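Local coordinates for protein putative aminooxidase (PDB 2BA9) that isomerises polyunsaturated fatty acids, producing conjugated linoleic acid from linoleic acid, and binds flavin-adenine dinucleotide in a fold of the flavin-containing amine oxidoreductase family, at residues D159-P164 and A179-Y184. Residues are numbered along the deposited sequence; the frame is centred on the assembly and turned at random.
With NA (sodium ion), chain B.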
ATOM      1  N   ASP A 159     -15.333  13.695  -1.101  1.00 24.83           N
ATOM      2  CA  ASP A 159     -15.567  13.691   0.346  1.00 24.41           C
ATOM      3  C   ASP A 159     -15.668  12.275   0.910  1.00 24.26           C
ATOM      4  O   ASP A 159     -15.242  12.021   2.030  1.00 24.72           O
ATOM      5  CB  ASP A 159     -16.853  14.454   0.686  1.00 24.37           C
ATOM      6  CG  ASP A 159     -16.697  15.960   0.563  1.00 24.20           C
ATOM      7  OD1 ASP A 159     -15.837  16.445  -0.214  1.00 23.49           O
ATOM      8  OD2 ASP A 159     -17.444  16.660   1.263  1.00 22.55           O
ATOM      9  N   LEU A 160     -16.248  11.361   0.143  1.00 24.17           N
ATOM     10  CA  LEU A 160     -16.326   9.947   0.545  1.00 23.76           C
ATOM     11  C   LEU A 160     -14.998   9.222   0.298  1.00 23.89           C
ATOM     12  O   LEU A 160     -14.474   8.566   1.177  1.00 23.88           O
ATOM     13  CB  LEU A 160     -17.446   9.216  -0.210  1.00 24.02           C
ATOM     14  CG  LEU A 160     -17.741   7.784   0.272  1.00 23.07           C
ATOM     15  CD1 LEU A 160     -18.478   7.799   1.587  1.00 24.16           C
ATOM     16  CD2 LEU A 160     -18.533   7.009  -0.742  1.00 24.88           C
ATOM     17  N   TRP A 161     -14.462   9.372  -0.905  1.00 24.00           N
ATOM     18  CA  TRP A 161     -13.257   8.644  -1.343  1.00 24.01           C
ATOM     19  C   TRP A 161     -11.976   9.035  -0.607  1.00 23.98           C
ATOM     20  O   TRP A 161     -11.051   8.240  -0.499  1.00 23.66           O
ATOM     21  CB  TRP A 161     -13.052   8.842  -2.855  1.00 24.39           C
ATOM     22  CG  TRP A 161     -13.399   7.646  -3.676  1.00 24.56           C
ATOM     23  CD1 TRP A 161     -12.546   6.687  -4.110  1.00 24.21           C
ATOM     24  CD2 TRP A 161     -14.694   7.293  -4.176  1.00 25.61           C
ATOM     25  NE1 TRP A 161     -13.218   5.750  -4.844  1.00 25.23           N
ATOM     26  CE2 TRP A 161     -14.544   6.093  -4.898  1.00 25.47           C
ATOM     27  CE3 TRP A 161     -15.967   7.864  -4.073  1.00 24.45           C
ATOM     28  CZ2 TRP A 161     -15.616   5.463  -5.531  1.00 25.08           C
ATOM     29  CZ3 TRP A 161     -17.030   7.235  -4.691  1.00 24.93           C
ATOM     30  CH2 TRP A 161     -16.851   6.041  -5.406  1.00 24.62           C
ATOM     31  N   ILE A 162     -11.936  10.256  -0.095  1.00 24.23           N
ATOM     32  CA  ILE A 162     -10.705  10.812   0.436  1.00 24.28           C
ATOM     33  C   ILE A 162     -10.265  10.177   1.758  1.00 24.31           C
ATOM     34  O   ILE A 162      -9.077  10.027   2.001  1.00 23.81           O
ATOM     35  CB  ILE A 162     -10.794  12.334   0.589  1.00 24.16           C
ATOM     36  CG1 ILE A 162      -9.384  12.941   0.725  1.00 24.85           C
ATOM     37  CG2 ILE A 162     -11.707  12.722   1.752  1.00 23.08           C
ATOM     38  CD1 ILE A 162      -9.380  14.450   0.701  1.00 25.75           C
ATOM     39  N   ASN A 163     -11.221   9.801   2.598  1.00 24.47           N
ATOM     40  CA  ASN A 163     -10.909   9.353   3.951  1.00 24.50           C
ATOM     41  C   ASN A 163     -10.112   8.031   4.006  1.00 25.42           C
ATOM     42  O   ASN A 163      -9.129   7.934   4.742  1.00 25.20           O
ATOM     43  CB  ASN A 163     -12.196   9.287   4.776  1.00 24.95           C
ATOM     44  CG  ASN A 163     -12.917  10.618   4.833  1.00 24.62           C
ATOM     45  OD1 ASN A 163     -12.310  11.642   5.149  1.00 26.91           O
ATOM     46  ND2 ASN A 163     -14.218  10.618   4.524  1.00 26.03           N
ATOM     47  N   PRO A 164     -10.510   7.009   3.219  1.00 26.00           N
ATOM     48  CA  PRO A 164      -9.665   5.815   3.100  1.00 26.17           C
ATOM     49  C   PRO A 164      -8.523   5.940   2.094  1.00 26.35           C
ATOM     50  O   PRO A 164      -7.864   4.938   1.790  1.00 26.08           O
ATOM     51  CB  PRO A 164     -10.646   4.746   2.605  1.00 26.18           C
ATOM     52  CG  PRO A 164     -11.962   5.377   2.522  1.00 26.32           C
ATOM     53  CD  PRO A 164     -11.737   6.841   2.441  1.00 25.98           C
ATOM     54  N   ALA A 179      -6.516   6.228 -11.902  1.00 26.03           N
ATOM     55  CA  ALA A 179      -6.294   4.770 -12.038  1.00 25.92           C
ATOM     56  C   ALA A 179      -5.842   4.082 -10.744  1.00 25.82           C
ATOM     57  O   ALA A 179      -6.210   2.939 -10.468  1.00 26.30           O
ATOM     58  CB  ALA A 179      -5.274   4.510 -13.111  1.00 25.77           C
ATOM     59  N   TYR A 180      -5.011   4.757  -9.971  1.00 25.20           N
ATOM     60  CA  TYR A 180      -4.598   4.211  -8.684  1.00 25.47           C
ATOM     61  C   TYR A 180      -5.786   4.192  -7.725  1.00 25.08           C
ATOM     62  O   TYR A 180      -6.056   3.175  -7.092  1.00 26.02           O
ATOM     63  CB  TYR A 180      -3.436   5.020  -8.098  1.00 25.21           C
ATOM     64  CG  TYR A 180      -2.185   4.963  -8.937  1.00 24.31           C
ATOM     65  CD1 TYR A 180      -1.475   3.770  -9.084  1.00 23.83           C
ATOM     66  CD2 TYR A 180      -1.707   6.097  -9.581  1.00 25.39           C
ATOM     67  CE1 TYR A 180      -0.324   3.706  -9.855  1.00 24.06           C
ATOM     68  CE2 TYR A 180      -0.547   6.051 -10.350  1.00 25.43           C
ATOM     69  CZ  TYR A 180       0.141   4.853 -10.493  1.00 25.80           C
ATOM     70  OH  TYR A 180       1.300   4.817 -11.267  1.00 25.36           O
ATOM     71  N   VAL A 181      -6.516   5.301  -7.659  1.00 24.76           N
ATOM     72  CA  VAL A 181      -7.577   5.463  -6.657  1.00 24.60           C
ATOM     73  C   VAL A 181      -8.626   4.376  -6.835  1.00 25.23           C
ATOM     74  O   VAL A 181      -8.997   3.704  -5.866  1.00 24.44           O
ATOM     75  CB  VAL A 181      -8.270   6.851  -6.750  1.00 24.96           C
ATOM     76  CG1 VAL A 181      -9.438   6.961  -5.711  1.00 24.65           C
ATOM     77  CG2 VAL A 181      -7.221   8.000  -6.593  1.00 22.38           C
ATOM     78  N   LEU A 182      -9.061   4.209  -8.088  1.00 25.11           N
ATOM     79  CA  LEU A 182     -10.209   3.381  -8.426  1.00 25.43           C
ATOM     80  C   LEU A 182      -9.893   1.875  -8.548  1.00 25.64           C
ATOM     81  O   LEU A 182     -10.812   1.044  -8.534  1.00 26.27           O
ATOM     82  CB  LEU A 182     -10.892   3.941  -9.678  1.00 25.17           C
ATOM     83  CG  LEU A 182     -11.563   5.305  -9.413  1.00 24.71           C
ATOM     84  CD1 LEU A 182     -11.901   6.053 -10.698  1.00 24.59           C
ATOM     85  CD2 LEU A 182     -12.820   5.111  -8.548  1.00 22.93           C
ATOM     86  N   LYS A 183      -8.607   1.533  -8.635  1.00 25.95           N
ATOM     87  CA  LYS A 183      -8.147   0.140  -8.531  1.00 25.88           C
ATOM     88  C   LYS A 183      -8.123  -0.343  -7.077  1.00 26.01           C
ATOM     89  O   LYS A 183      -8.378  -1.518  -6.815  1.00 26.91           O
ATOM     90  CB  LYS A 183      -6.772  -0.053  -9.203  1.00 25.80           C
ATOM     91  CG  LYS A 183      -6.867  -0.059 -10.729  1.00 25.18           C
ATOM     92  CD  LYS A 183      -5.530  -0.261 -11.435  1.00 25.09           C
ATOM     93  CE  LYS A 183      -5.680  -0.042 -12.929  1.00 24.49           C
ATOM     94  NZ  LYS A 183      -6.703  -0.947 -13.571  1.00 22.97           N
ATOM     95  N   TYR A 184      -7.819   0.557  -6.145  1.00 25.77           N
ATOM     96  CA  TYR A 184      -7.983   0.312  -4.707  1.00 25.78           C
ATOM     97  C   TYR A 184      -9.438   0.526  -4.290  1.00 25.68           C
ATOM     98  O   TYR A 184     -10.170  -0.438  -3.988  1.00 25.99           O
ATOM     99  CB  TYR A 184      -7.020   1.218  -3.918  1.00 25.97           C
ATOM    100  CG  TYR A 184      -7.343   1.478  -2.455  1.00 25.91           C
ATOM    101  CD1 TYR A 184      -7.969   0.516  -1.661  1.00 24.57           C
ATOM    102  CD2 TYR A 184      -6.989   2.688  -1.860  1.00 25.71           C
ATOM    103  CE1 TYR A 184      -8.265   0.770  -0.350  1.00 26.53           C
ATOM    104  CE2 TYR A 184      -7.264   2.943  -0.535  1.00 25.66           C
ATOM    105  CZ  TYR A 184      -7.898   1.980   0.222  1.00 26.67           C
ATOM    106  OH  TYR A 184      -8.190   2.208   1.547  1.00 28.06           O
TER
HETATM  107 NA    NA B2001      -8.953  -3.957  -6.897  1.00 41.99          NA
HETATM  108  O   HOH W   1      -9.957  -3.095  -4.968  1.00 31.30           O
HETATM  109  O   HOH W   2      -7.559  -4.058  -8.862  1.00 24.73           O
HETATM  110  O   HOH W   3     -10.646  -3.277  -7.986  1.00 26.37           O
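The phenol of Tyr184 links helix 178-184 to the backbone of segment 159-164 and donates a hydrogen bond from OH to Pro164 O (2.8 Å). The carbonyl oxygen lies at the edge of the ring, near its plane. The C=O...OH angle is 139°, with the OH tilted 19° from the carbonyl plane, usual for a carbonyl acceptor. Tyr184 CG is anti to the backbone N (chi1 160°), which carries the ring out from its helix to Pro164.

The other part of the contact is apolar. The Trp161 side chain starts out toward helix 178-184, and its CD1 meets Val181 CG1 at 3.5 Å. The Leu182 side chain crosses that of Trp161 at about a right angle, with Leu182 CD2 3.8 Å from Trp161 NE1. That nitrogen is hydrogen-bonded to Leu185 O, just beyond helix 178-184, which limits rotation of the indole.

Close by, Lys183 O and Glu410 bind a sodium ion, and one of its waters donates to Tyr184 O. The Tyr184 side chain comes within about 5 Å of FAD (nearest atoms), so the contact borders the flavin-binding region. This buried contact joins segment 159-164, which begins in helix 158-161, to helix 178-184. Helices 106-122, 145-151 and 187-195 pack around the pair.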